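Local atomic coordinates of phosphoglycolate phosphatase (Lactobacillus plantarum, PDB entry 2HDO), a protein that probably hydrolyses 2-phosphoglycolate to glycolate and phosphate, as a member of the haloacid dehalogenase-like hydrolase family. Residues A[27-32]-A[65-70]; A[35-40]-A[55-60]; A[175-180]-A[193-198]; A[136-141]-A[168-173]. One frame throughout, in Å; residues are numbered along the deposited sequence. Where two conformers were deposited one is given.

Contact 1: A[27-32]-A[65-70]; sequences REVLAT and DHFQAQ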
loop_
_atom_site.group_PDB
_atom_site.type_symbol
_atom_site.label_atom_id
_atom_site.label_comp_id
_atom_site.label_asym_id
_atom_site.label_seq_id
_atom_site.Cartn_x
_atom_site.Cartn_y
_atom_site.Cartn_z
ATOM N N ARG A 27 3.197 18.583 -1.625
ATOM C CA ARG A 27 3.839 19.902 -1.806
ATOM C C ARG A 27 2.782 20.975 -1.586
ATOM O O ARG A 27 3.041 22.030 -0.972
ATOM C CB ARG A 27 4.495 20.009 -3.187
ATOM C CG ARG A 27 5.251 21.314 -3.382
ATOM C CD ARG A 27 6.059 21.319 -4.683
ATOM N NE ARG A 27 7.173 20.365 -4.607
ATOM C CZ ARG A 27 7.379 19.339 -5.439
ATOM N NH1 ARG A 27 6.599 19.114 -6.484
ATOM N NH2 ARG A 27 8.417 18.539 -5.238
ATOM N N GLU A 28 1.587 20.724 -2.109
ATOM C CA GLU A 28 0.492 21.671 -2.011
ATOM C C GLU A 28 0.038 21.842 -0.545
ATOM O O GLU A 28 -0.100 22.950 -0.070
ATOM C CB GLU A 28 -0.635 21.216 -2.958
ATOM C CG GLU A 28 -1.803 22.155 -3.046
ATOM C CD GLU A 28 -2.870 21.644 -4.008
ATOM O OE1 GLU A 28 -2.512 20.816 -4.905
ATOM O OE2 GLU A 28 -4.063 22.012 -3.844
ATOM N N VAL A 29 -0.162 20.737 0.168
ATOM C CA VAL A 29 -0.466 20.800 1.609
ATOM C C VAL A 29 0.638 21.487 2.394
ATOM O O VAL A 29 0.385 22.352 3.232
ATOM C CB VAL A 29 -0.816 19.401 2.206
ATOM C CG1 VAL A 29 -1.169 19.516 3.688
ATOM C CG2 VAL A 29 -1.954 18.801 1.415
ATOM N N LEU A 30 1.879 21.090 2.140
ATOM C CA LEU A 30 2.994 21.628 2.901
ATOM C C LEU A 30 3.149 23.122 2.764
ATOM O O LEU A 30 3.581 23.790 3.691
ATOM C CB LEU A 30 4.303 20.902 2.526
ATOM C CG LEU A 30 4.390 19.547 3.205
ATOM C CD1 LEU A 30 5.282 18.638 2.425
ATOM C CD2 LEU A 30 4.902 19.679 4.606
ATOM N N ALA A 31 2.773 23.677 1.621
ATOM C CA ALA A 31 2.816 25.120 1.434
ATOM C C ALA A 31 1.972 25.860 2.492
ATOM O O ALA A 31 2.348 26.937 2.927
ATOM C CB ALA A 31 2.350 25.460 0.028
ATOM N N THR A 32 0.871 25.259 2.951
ATOM C CA THR A 32 0.002 25.904 3.968
ATOM C C THR A 32 0.587 25.838 5.407
ATOM O O THR A 32 0.015 26.404 6.350
ATOM C CB THR A 32 -1.410 25.295 3.996
ATOM O OG1 THR A 32 -1.383 23.985 4.547
ATOM C CG2 THR A 32 -2.020 25.227 2.582
ATOM N N ASP A 65 -4.060 16.015 12.430
ATOM C CA ASP A 65 -5.390 15.649 11.927
ATOM C C ASP A 65 -5.814 16.576 10.788
ATOM O O ASP A 65 -6.365 16.122 9.782
ATOM C CB ASP A 65 -6.442 15.657 13.023
ATOM C CG ASP A 65 -6.220 14.554 14.071
ATOM O OD1 ASP A 65 -5.510 13.547 13.799
ATOM O OD2 ASP A 65 -6.780 14.707 15.182
ATOM N N HIS A 66 -5.514 17.860 10.931
ATOM C CA HIS A 66 -5.837 18.825 9.881
ATOM C C HIS A 66 -5.052 18.570 8.614
ATOM O O HIS A 66 -5.632 18.499 7.531
ATOM C CB HIS A 66 -5.607 20.265 10.310
ATOM C CG HIS A 66 -6.276 21.251 9.397
ATOM N ND1 HIS A 66 -5.815 22.538 9.204
ATOM C CD2 HIS A 66 -7.345 21.108 8.570
ATOM C CE1 HIS A 66 -6.593 23.158 8.329
ATOM N NE2 HIS A 66 -7.523 22.309 7.923
ATOM N N PHE A 67 -3.743 18.400 8.762
ATOM C CA PHE A 67 -2.868 18.040 7.636
ATOM C C PHE A 67 -3.418 16.844 6.858
ATOM O O PHE A 67 -3.505 16.872 5.639
ATOM C CB PHE A 67 -1.443 17.717 8.179
ATOM C CG PHE A 67 -0.402 17.552 7.105
ATOM C CD1 PHE A 67 -0.355 16.403 6.326
ATOM C CD2 PHE A 67 0.515 18.542 6.874
ATOM C CE1 PHE A 67 0.581 16.265 5.327
ATOM C CE2 PHE A 67 1.452 18.399 5.903
ATOM C CZ PHE A 67 1.487 17.280 5.107
ATOM N N GLN A 68 -3.813 15.788 7.560
ATOM C CA GLN A 68 -4.304 14.599 6.869
ATOM C C GLN A 68 -5.626 14.858 6.143
ATOM O O GLN A 68 -5.842 14.315 5.064
ATOM C CB GLN A 68 -4.427 13.383 7.807
ATOM C CG GLN A 68 -3.093 12.719 8.133
ATOM C CD GLN A 68 -2.389 12.176 6.907
ATOM O OE1 GLN A 68 -1.258 12.564 6.593
ATOM N NE2 GLN A 68 -3.058 11.285 6.198
ATOM N N ALA A 69 -6.482 15.705 6.711
ATOM C CA ALA A 69 -7.735 16.091 6.073
ATOM C C ALA A 69 -7.469 16.873 4.779
ATOM O O ALA A 69 -8.082 16.632 3.753
ATOM C CB ALA A 69 -8.564 16.916 7.043
ATOM N N GLN A 70 -6.550 17.819 4.845
ATOM C CA GLN A 70 -6.150 18.556 3.659
ATOM C C GLN A 70 -5.629 17.622 2.581
ATOM O O GLN A 70 -5.999 17.745 1.411
ATOM C CB GLN A 70 -5.093 19.576 3.993
ATOM C CG GLN A 70 -5.615 20.673 4.845
ATOM C CD GLN A 70 -4.523 21.561 5.319
ATOM O OE1 GLN A 70 -4.007 21.364 6.413
ATOM N NE2 GLN A 70 -4.067 22.460 4.457
#
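Val29 and Leu30 of helix 19-31 meet Phe67 of helix 64-75 in a buried helix-helix contact within the small all-helical domain, which probably corresponds to the cap of haloacid dehalogenase-like phosphatases. The two short helical segments run roughly antiparallel, at 139° between their directions, and their separation is filled by side chains. The main element is a CH-pi contact: Val29 CG1 sits over the centre of one face of the Phe67 ring, 3.6 Å from its centroid and almost on the ring normal. That methyl is anti to the backbone N of Val29 (chi1 -178°), which extends it across the gap, where it also touches Gln70 CB at 3.9 Å. Leu30 approaches the same ring differently, its CD2 lying at the edge, near the ring plane, 3.9 Å from CE2. Face and edge are thus engaged by two consecutive residues of one helix, which limits how the ring can tilt. Tyr33 and Ile59 add to the packing around Phe67, and Met54 brings in helix 50-56. Toward the more exposed side the contact turns polar. The amide of Gln70 is held at both ends: OE1 accepts from the hydroxyl of Tyr33, while NE2 donates to Thr32 OG1 at 3.1 Å along a fairly straight path (161° at the hydrogen), the acceptor lying close to the amide plane. Thr32 OG1 passes its own hydrogen back to Val29 O at 2.7 Å, and that carbonyl oxygen also accepts from Thr32 N at 3.0 Å.

Contact 2: A[35-40]-A[55-60]; sequences KPFSPA and TELGIA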
loop_
_atom_site.group_PDB
_atom_site.type_symbol
_atom_site.label_atom_id
_atom_site.label_comp_id
_atom_site.label_asym_id
_atom_site.label_seq_id
_atom_site.Cartn_x
_atom_site.Cartn_y
_atom_site.Cartn_z
ATOM N N LYS A 35 6.204 25.231 4.329
ATOM C CA LYS A 35 7.303 24.304 4.082
ATOM C C LYS A 35 7.362 23.919 2.610
ATOM O O LYS A 35 6.336 23.744 1.986
ATOM C CB LYS A 35 7.134 23.062 4.931
ATOM C CG LYS A 35 7.321 23.310 6.419
ATOM C CD LYS A 35 7.139 22.020 7.242
ATOM C CE LYS A 35 7.348 22.228 8.736
ATOM N NZ LYS A 35 8.760 22.467 9.069
ATOM N N PRO A 36 8.581 23.779 2.061
ATOM C CA PRO A 36 8.747 23.235 0.722
ATOM C C PRO A 36 8.690 21.713 0.799
ATOM O O PRO A 36 8.521 21.169 1.871
ATOM C CB PRO A 36 10.143 23.700 0.326
ATOM C CG PRO A 36 10.886 23.759 1.598
ATOM C CD PRO A 36 9.881 24.106 2.677
ATOM N N PHE A 37 8.832 21.050 -0.337
ATOM C CA PHE A 37 8.848 19.599 -0.402
ATOM C C PHE A 37 9.759 19.211 -1.555
ATOM O O PHE A 37 9.357 19.283 -2.709
ATOM C CB PHE A 37 7.442 19.072 -0.640
ATOM C CG PHE A 37 7.266 17.627 -0.346
ATOM C CD1 PHE A 37 7.733 17.075 0.841
ATOM C CD2 PHE A 37 6.602 16.803 -1.237
ATOM C CE1 PHE A 37 7.492 15.730 1.129
ATOM C CE2 PHE A 37 6.379 15.467 -0.950
ATOM C CZ PHE A 37 6.832 14.936 0.235
ATOM N N SER A 38 10.997 18.840 -1.228
ATOM C CA SER A 38 11.956 18.414 -2.225
ATOM C C SER A 38 11.661 16.998 -2.730
ATOM O O SER A 38 10.991 16.192 -2.064
ATOM C CB SER A 38 13.367 18.445 -1.624
ATOM O OG SER A 38 13.511 17.461 -0.595
ATOM N N PRO A 39 12.164 16.680 -3.920
ATOM C CA PRO A 39 12.160 15.326 -4.453
ATOM C C PRO A 39 12.731 14.280 -3.487
ATOM O O PRO A 39 12.131 13.202 -3.321
ATOM C CB PRO A 39 13.045 15.444 -5.690
ATOM C CG PRO A 39 12.981 16.850 -6.060
ATOM C CD PRO A 39 12.763 17.645 -4.859
ATOM N N ALA A 40 13.851 14.599 -2.846
ATOM C CA ALA A 40 14.432 13.737 -1.809
ATOM C C ALA A 40 13.442 13.469 -0.691
ATOM O O ALA A 40 13.295 12.322 -0.247
ATOM C CB ALA A 40 15.705 14.374 -1.237
ATOM N N THR A 55 5.835 13.598 11.131
ATOM C CA THR A 55 6.853 13.823 12.145
ATOM C C THR A 55 8.188 14.185 11.454
ATOM O O THR A 55 8.846 15.154 11.808
ATOM C CB THR A 55 6.990 12.633 13.116
ATOM O OG1 THR A 55 5.723 12.395 13.754
ATOM C CG2 THR A 55 8.058 12.911 14.140
ATOM N N GLU A 56 8.562 13.412 10.443
ATOM C CA GLU A 56 9.817 13.606 9.753
ATOM C C GLU A 56 9.880 14.989 9.135
ATOM O O GLU A 56 10.942 15.590 9.115
ATOM C CB GLU A 56 9.995 12.521 8.678
ATOM C CG GLU A 56 11.400 12.398 8.170
ATOM C CD GLU A 56 11.684 13.383 7.078
ATOM O OE1 GLU A 56 10.694 13.835 6.456
ATOM O OE2 GLU A 56 12.864 13.752 6.880
ATOM N N LEU A 57 8.731 15.465 8.647
ATOM C CA LEU A 57 8.648 16.773 7.999
ATOM C C LEU A 57 8.538 17.955 8.973
ATOM O O LEU A 57 8.510 19.115 8.540
ATOM C CB LEU A 57 7.427 16.796 7.081
ATOM C CG LEU A 57 7.582 15.924 5.837
ATOM C CD1 LEU A 57 6.253 15.593 5.134
ATOM C CD2 LEU A 57 8.579 16.606 4.865
ATOM N N GLY A 58 8.445 17.677 10.263
ATOM C CA GLY A 58 8.452 18.723 11.281
ATOM C C GLY A 58 7.131 19.448 11.447
ATOM O O GLY A 58 7.093 20.551 11.971
ATOM N N ILE A 59 6.046 18.812 11.040
ATOM C CA ILE A 59 4.716 19.349 11.276
ATOM C C ILE A 59 4.409 19.380 12.773
ATOM O O ILE A 59 4.667 18.401 13.493
ATOM C CB ILE A 59 3.613 18.509 10.565
ATOM C CG1 ILE A 59 3.860 18.423 9.057
ATOM C CG2 ILE A 59 2.223 19.091 10.828
ATOM C CD1 ILE A 59 3.983 19.770 8.384
ATOM N N ALA A 60 3.872 20.505 13.250
ATOM C CA ALA A 60 3.437 20.598 14.644
ATOM C C ALA A 60 2.517 19.419 14.980
ATOM O O ALA A 60 1.574 19.135 14.239
ATOM C CB ALA A 60 2.709 21.895 14.859
#
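Gly58 N, in a turn brushed by the side chain of Lys35, donates to Thr55 O at 3.0 Å, one of the bonds of the Schellman motif that closes helix 50-56. The positive phi of Gly58 suits a residue without a CB. This turn presents its carbonyls to Lys35, whose CE lies 3.3 Å from Leu57 O and 3.7 Å from Gly58 O. The aliphatic part of the lysine is used as well: its CD touches Ile59 CD1 at 4.0 Å, the two side chains meeting obliquely. A bend at the last torsion (chi4 -71°) keeps NZ near the turn, 3.4 Å from Leu57 O. Beside this half-polar region lies a purely apolar one, where Leu57 CD2 comes to the edge of the Phe37 ring, near its plane, at 4.0 Å from CE1; the side chains cross at about a right angle. Met26 and Leu30 of helix 19-31 also pack on Phe37, while the backbone oxygen of Phe37 takes a hydrogen bond from Arg27. Ser38 then caps the next helix, its OG bonded to Gln41 N. The loop into the N-capped helix 39-45 thus rests on the Schellman-closed end of helix 50-56, in what is probably the helical cap domain of a haloacid dehalogenase-like phosphatase.

Contact 3: A[175-180]-A[193-198]; sequences NVDFGL and KVAHRF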
loop_
_atom_site.group_PDB
_atom_site.type_symbol
_atom_site.label_atom_id
_atom_site.label_comp_id
_atom_site.label_asym_id
_atom_site.label_seq_id
_atom_site.Cartn_x
_atom_site.Cartn_y
_atom_site.Cartn_z
ATOM N N ASN A 175 3.338 -13.004 11.253
ATOM C CA ASN A 175 3.821 -14.334 10.845
ATOM C C ASN A 175 3.306 -14.730 9.438
ATOM O O ASN A 175 2.895 -15.870 9.181
ATOM C CB ASN A 175 3.493 -15.407 11.893
ATOM C CG ASN A 175 4.284 -15.236 13.178
ATOM O OD1 ASN A 175 5.445 -14.837 13.145
ATOM N ND2 ASN A 175 3.657 -15.516 14.310
ATOM N N VAL A 176 3.325 -13.739 8.561
ATOM C CA VAL A 176 2.914 -13.888 7.160
ATOM C C VAL A 176 4.142 -13.599 6.287
ATOM O O VAL A 176 4.827 -12.610 6.491
ATOM C CB VAL A 176 1.782 -12.905 6.818
ATOM C CG1 VAL A 176 1.450 -12.911 5.315
ATOM C CG2 VAL A 176 0.534 -13.190 7.624
ATOM N N ASP A 177 4.363 -14.468 5.302
ATOM C CA ASP A 177 5.422 -14.279 4.335
ATOM C C ASP A 177 5.250 -12.959 3.589
ATOM O O ASP A 177 4.100 -12.534 3.315
ATOM C CB ASP A 177 5.450 -15.415 3.308
ATOM C CG ASP A 177 6.015 -16.687 3.833
ATOM O OD1 ASP A 177 6.516 -16.713 5.001
ATOM O OD2 ASP A 177 5.948 -17.694 3.069
ATOM N N PHE A 178 6.359 -12.319 3.222
ATOM C CA PHE A 178 6.343 -11.096 2.456
ATOM C C PHE A 178 6.935 -11.278 1.078
ATOM O O PHE A 178 7.966 -11.941 0.921
ATOM C CB PHE A 178 7.119 -9.989 3.169
ATOM C CG PHE A 178 6.884 -8.629 2.612
ATOM C CD1 PHE A 178 5.727 -7.953 2.951
ATOM C CD2 PHE A 178 7.769 -8.022 1.752
ATOM C CE1 PHE A 178 5.477 -6.722 2.450
ATOM C CE2 PHE A 178 7.520 -6.759 1.264
ATOM C CZ PHE A 178 6.372 -6.112 1.606
ATOM N N GLY A 179 6.253 -10.706 0.088
ATOM C CA GLY A 179 6.690 -10.669 -1.299
ATOM C C GLY A 179 6.972 -9.217 -1.690
ATOM O O GLY A 179 6.068 -8.369 -1.707
ATOM N N LEU A 180 8.221 -8.944 -2.019
ATOM C CA LEU A 180 8.672 -7.627 -2.303
ATOM C C LEU A 180 8.335 -7.317 -3.748
ATOM O O LEU A 180 8.758 -8.030 -4.672
ATOM C CB LEU A 180 10.181 -7.545 -2.069
ATOM C CG LEU A 180 10.746 -6.144 -2.308
ATOM C CD1 LEU A 180 10.315 -5.185 -1.255
ATOM C CD2 LEU A 180 12.261 -6.190 -2.378
ATOM N N LYS A 193 15.358 -9.035 4.506
ATOM C CA LYS A 193 15.196 -10.421 4.101
ATOM C C LYS A 193 13.705 -10.701 3.970
ATOM O O LYS A 193 12.957 -10.430 4.893
ATOM C CB LYS A 193 15.810 -11.372 5.118
ATOM C CG LYS A 193 15.836 -12.845 4.680
ATOM N N VAL A 194 13.282 -11.230 2.829
ATOM C CA VAL A 194 11.845 -11.496 2.557
ATOM C C VAL A 194 11.713 -12.873 1.921
ATOM O O VAL A 194 12.700 -13.471 1.485
ATOM C CB VAL A 194 11.261 -10.413 1.598
ATOM C CG1 VAL A 194 11.320 -9.020 2.220
ATOM C CG2 VAL A 194 12.006 -10.400 0.282
ATOM N N ALA A 195 10.498 -13.392 1.873
ATOM C CA ALA A 195 10.221 -14.723 1.337
ATOM C C ALA A 195 10.385 -14.817 -0.176
ATOM O O ALA A 195 10.863 -15.840 -0.684
ATOM C CB ALA A 195 8.825 -15.165 1.728
ATOM N N HIS A 196 9.974 -13.757 -0.883
ATOM C CA HIS A 196 10.014 -13.709 -2.328
ATOM C C HIS A 196 10.286 -12.280 -2.753
ATOM O O HIS A 196 9.840 -11.314 -2.139
ATOM C CB HIS A 196 8.691 -14.181 -2.939
ATOM C CG HIS A 196 8.348 -15.602 -2.595
ATOM N ND1 HIS A 196 8.994 -16.680 -3.164
ATOM C CD2 HIS A 196 7.455 -16.118 -1.719
ATOM C CE1 HIS A 196 8.509 -17.802 -2.653
ATOM N NE2 HIS A 196 7.575 -17.491 -1.772
ATOM N N ARG A 197 11.013 -12.175 -3.848
ATOM C CA ARG A 197 11.295 -10.912 -4.461
ATOM C C ARG A 197 10.817 -10.988 -5.908
ATOM O O ARG A 197 11.141 -11.918 -6.659
ATOM C CB ARG A 197 12.778 -10.578 -4.357
ATOM C CG ARG A 197 13.291 -10.519 -2.929
ATOM C CD ARG A 197 14.791 -10.132 -2.842
ATOM N NE ARG A 197 15.167 -9.176 -3.877
ATOM C CZ ARG A 197 15.388 -7.867 -3.715
ATOM N NH1 ARG A 197 15.346 -7.261 -2.526
ATOM N NH2 ARG A 197 15.695 -7.160 -4.790
ATOM N N PHE A 198 10.013 -10.012 -6.285
ATOM C CA PHE A 198 9.421 -9.971 -7.625
ATOM C C PHE A 198 9.914 -8.756 -8.380
ATOM O O PHE A 198 9.583 -7.650 -8.024
ATOM C CB PHE A 198 7.910 -9.925 -7.538
ATOM C CG PHE A 198 7.306 -11.018 -6.723
ATOM C CD1 PHE A 198 7.461 -12.327 -7.122
ATOM C CD2 PHE A 198 6.570 -10.753 -5.567
ATOM C CE1 PHE A 198 6.921 -13.361 -6.367
ATOM C CE2 PHE A 198 6.010 -11.779 -4.844
ATOM C CZ PHE A 198 6.175 -13.071 -5.239
HETATM O O HOH W 1 8.881 -12.823 4.480
#
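Two successive amides converge on Phe178 O where the parallel pairing of strands 177-181 and 196-198 begins: His196 N donates from 3.3 Å in the plane of the carbonyl, and Ala195 N adds a weak bond. A water also sits at this end, accepting from Phe178 N at 2.9 Å and, weakly, from Ala195 N. Beyond this junction the pairing becomes regular, with Leu180 N donating to His196 O (2.9 Å, 170° at the hydrogen) and Phe198 N to Leu180 O (2.8 Å). On one side of the sheet, Leu180 CD2 lies over a face of the Arg197 guanidinium, 3.3 Å from NH1 in the conformer described; the two side chains run alongside each other, and NH1 forms a salt bridge with Asp190. On this Leu180 side, too, Phe178 CD2 meets Val194 CG1 at 3.7 Å. On the other side, Phe198 CG is anti to its carbonyl carbon (chi1 -54°), an orientation that swings the ring back until CE2 lies 3.8 Å from Gly179 CA, where any CB would clash. With the Phe198 ring cut back to an alanine here, a gap is likely to open beside Gly179, and Leu159 would lose an apolar neighbour. Strand 196-198 forms one margin of the six-stranded parallel sheet; strand 177-181 joins it to strand 158-162, and helix 165-174 covers the side occupied by Phe178 and Val194.

Contact 4: A[136-141]-A[168-173]; sequences KRKPDP and EQTAQA. With PO4 (phosphate ion), chain B.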
loop_
_atom_site.group_PDB
_atom_site.type_symbol
_atom_site.label_atom_id
_atom_site.label_comp_id
_atom_site.label_asym_id
_atom_site.label_seq_id
_atom_site.Cartn_x
_atom_site.Cartn_y
_atom_site.Cartn_z
ATOM N N LYS A 136 -6.198 -0.178 14.446
ATOM C CA LYS A 136 -4.751 -0.088 14.428
ATOM C C LYS A 136 -4.298 0.091 12.994
ATOM O O LYS A 136 -5.045 -0.169 12.058
ATOM C CB LYS A 136 -4.118 -1.361 14.990
ATOM C CG LYS A 136 -4.656 -1.827 16.341
ATOM C CD LYS A 136 -3.925 -1.209 17.508
ATOM N N ARG A 137 -3.084 0.564 12.833
ATOM C CA ARG A 137 -2.554 0.874 11.511
ATOM C C ARG A 137 -1.267 0.095 11.342
ATOM O O ARG A 137 -0.587 -0.204 12.329
ATOM C CB ARG A 137 -2.281 2.359 11.384
ATOM C CG ARG A 137 -3.530 3.244 11.368
ATOM C CD ARG A 137 -4.437 2.967 10.132
ATOM N N LYS A 138 -0.955 -0.244 10.094
ATOM C CA LYS A 138 0.360 -0.781 9.773
ATOM C C LYS A 138 1.415 0.138 10.400
ATOM O O LYS A 138 1.277 1.347 10.338
ATOM C CB LYS A 138 0.546 -0.852 8.243
ATOM C CG LYS A 138 -0.443 -1.795 7.561
ATOM C CD LYS A 138 -0.097 -2.078 6.087
ATOM C CE LYS A 138 -0.632 -1.034 5.155
ATOM N NZ LYS A 138 -0.340 -1.263 3.690
ATOM N N PRO A 139 2.521 -0.411 10.931
ATOM C CA PRO A 139 2.993 -1.782 10.924
ATOM C C PRO A 139 2.454 -2.690 12.004
ATOM O O PRO A 139 2.937 -3.800 12.160
ATOM C CB PRO A 139 4.510 -1.626 11.066
ATOM C CG PRO A 139 4.658 -0.407 11.911
ATOM C CD PRO A 139 3.521 0.497 11.520
ATOM N N ASP A 140 1.418 -2.267 12.712
ATOM C CA ASP A 140 0.715 -3.227 13.572
ATOM C C ASP A 140 0.152 -4.366 12.675
ATOM O O ASP A 140 -0.283 -4.096 11.525
ATOM C CB ASP A 140 -0.424 -2.560 14.337
ATOM C CG ASP A 140 -0.975 -3.433 15.440
ATOM O OD1 ASP A 140 -1.792 -4.355 15.199
ATOM O OD2 ASP A 140 -0.537 -3.222 16.590
ATOM N N PRO A 141 0.211 -5.620 13.148
ATOM C CA PRO A 141 -0.279 -6.732 12.321
ATOM C C PRO A 141 -1.803 -6.844 12.163
ATOM O O PRO A 141 -2.274 -7.541 11.265
ATOM C CB PRO A 141 0.260 -7.962 13.043
ATOM C CG PRO A 141 0.416 -7.521 14.480
ATOM C CD PRO A 141 0.835 -6.103 14.401
ATOM N N GLU A 168 6.557 -4.701 5.413
ATOM C CA GLU A 168 7.419 -5.785 5.821
ATOM C C GLU A 168 7.279 -6.063 7.298
ATOM O O GLU A 168 7.153 -7.222 7.685
ATOM C CB GLU A 168 8.870 -5.483 5.477
ATOM C CG GLU A 168 9.134 -5.595 4.024
ATOM C CD GLU A 168 10.468 -5.077 3.584
ATOM O OE1 GLU A 168 11.063 -4.288 4.341
ATOM O OE2 GLU A 168 10.920 -5.504 2.488
ATOM N N GLN A 169 7.269 -5.021 8.111
ATOM C CA GLN A 169 7.099 -5.202 9.543
ATOM C C GLN A 169 5.716 -5.713 9.934
ATOM O O GLN A 169 5.586 -6.492 10.872
ATOM C CB GLN A 169 7.440 -3.903 10.273
ATOM C CG GLN A 169 8.925 -3.560 10.220
ATOM C CD GLN A 169 9.252 -2.181 10.818
ATOM O OE1 GLN A 169 8.336 -1.395 11.151
ATOM N NE2 GLN A 169 10.557 -1.875 10.949
ATOM N N THR A 170 4.688 -5.257 9.212
ATOM C CA THR A 170 3.320 -5.774 9.393
ATOM C C THR A 170 3.309 -7.281 9.199
ATOM O O THR A 170 2.754 -8.056 10.015
ATOM C CB THR A 170 2.369 -5.147 8.365
ATOM O OG1 THR A 170 2.382 -3.726 8.497
ATOM C CG2 THR A 170 0.913 -5.649 8.547
ATOM N N ALA A 171 3.898 -7.721 8.098
ATOM C CA ALA A 171 3.929 -9.140 7.747
ATOM C C ALA A 171 4.695 -9.989 8.787
ATOM O O ALA A 171 4.249 -11.064 9.228
ATOM C CB ALA A 171 4.544 -9.294 6.356
ATOM N N GLN A 172 5.871 -9.482 9.163
ATOM C CA GLN A 172 6.704 -10.173 10.173
ATOM C C GLN A 172 5.916 -10.335 11.459
ATOM O O GLN A 172 5.884 -11.423 12.039
ATOM C CB GLN A 172 7.989 -9.391 10.462
ATOM C CG GLN A 172 9.056 -9.481 9.377
ATOM N N ALA A 173 5.261 -9.257 11.890
ATOM C CA ALA A 173 4.512 -9.258 13.125
ATOM C C ALA A 173 3.330 -10.250 13.058
ATOM O O ALA A 173 2.965 -10.895 14.026
ATOM C CB ALA A 173 4.041 -7.862 13.469
HETATM P P PO4 B . -0.681 1.932 1.133
HETATM O O1 PO4 B . -0.828 1.310 2.548
HETATM O O2 PO4 B . -1.621 1.495 -0.013
HETATM O O3 PO4 B . 0.772 1.665 0.668
HETATM O O4 PO4 B . -0.867 3.449 1.260
#
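Thr170 is packed against the turn formed by residues 137-140, with OG1 3.2 Å from Pro139 CA and 3.4 Å from Lys138 CB, while its methyl CG2 faces Asp140 O at 3.6 Å. The hydroxyl is bonded to Ser166 O within its own helix, and its contacts with Lys138 and Pro139 are with carbon atoms. Around this centre, Pro139 CB lies against Gln169 CB, the two side chains alongside each other, and Pro141 CD rests on Ala173 CB at 3.8 Å. A CA-H...O contact joins Thr170 CA to Pro139 O at 3.4 Å. The turn owes its shape to the cis peptide bond before Pro139 and to the bond from Asp140 N to Arg137 O, 2.9 Å; together these make a type VI turn. Asp140 OD1 then caps Leu142 N at the start of the next helix. From this turn Lys138 passes alongside Thr170 OG1 and leads away from residues 168-173, bending at its third torsion (chi3 -85°), and NZ donates to phosphate O1 at 2.9 Å. The same nitrogen forms salt bridges with Asp10 and with Asp167, near the start of helix 165-174, and a hydrogen bond with Val104 O. A methionine replacing Lys138 would probably leave both carboxylates and the phosphate without their shared cationic partner. The phosphate, probably acquired during crystallisation, is also held by Thr105 OG1 and by the backbone N atoms of Ile11, Asp12 and Ser106. A lysine linking phosphate to Asp10, the first aspartate of an apparent DxDx(T/V) pattern, is consistent with the phosphate site of haloacid dehalogenase-like hydrolases.

Overall arrangement
Contacts 1 and 2 belong to the helical domain, where contact 2 is nested inside the chain loop closed by contact 1; their centres are 11 Å apart, and they share packing through Leu30, Phe37, Phe67 and Ile59. Contacts 4 and 3 follow in the domain built on the parallel sheet, with centres 13 Å apart. There helix 165-174 leads directly into strand 177-181, and Glu168 of contact 4 packs against Phe178 of contact 3. Between the two groups, centres are separated by about 24 to 33 Å. This division is consistent with a phosphatase in which a sheet domain holds the phosphate site near contact 4 and a separate helical domain, probably the cap, lies beside it.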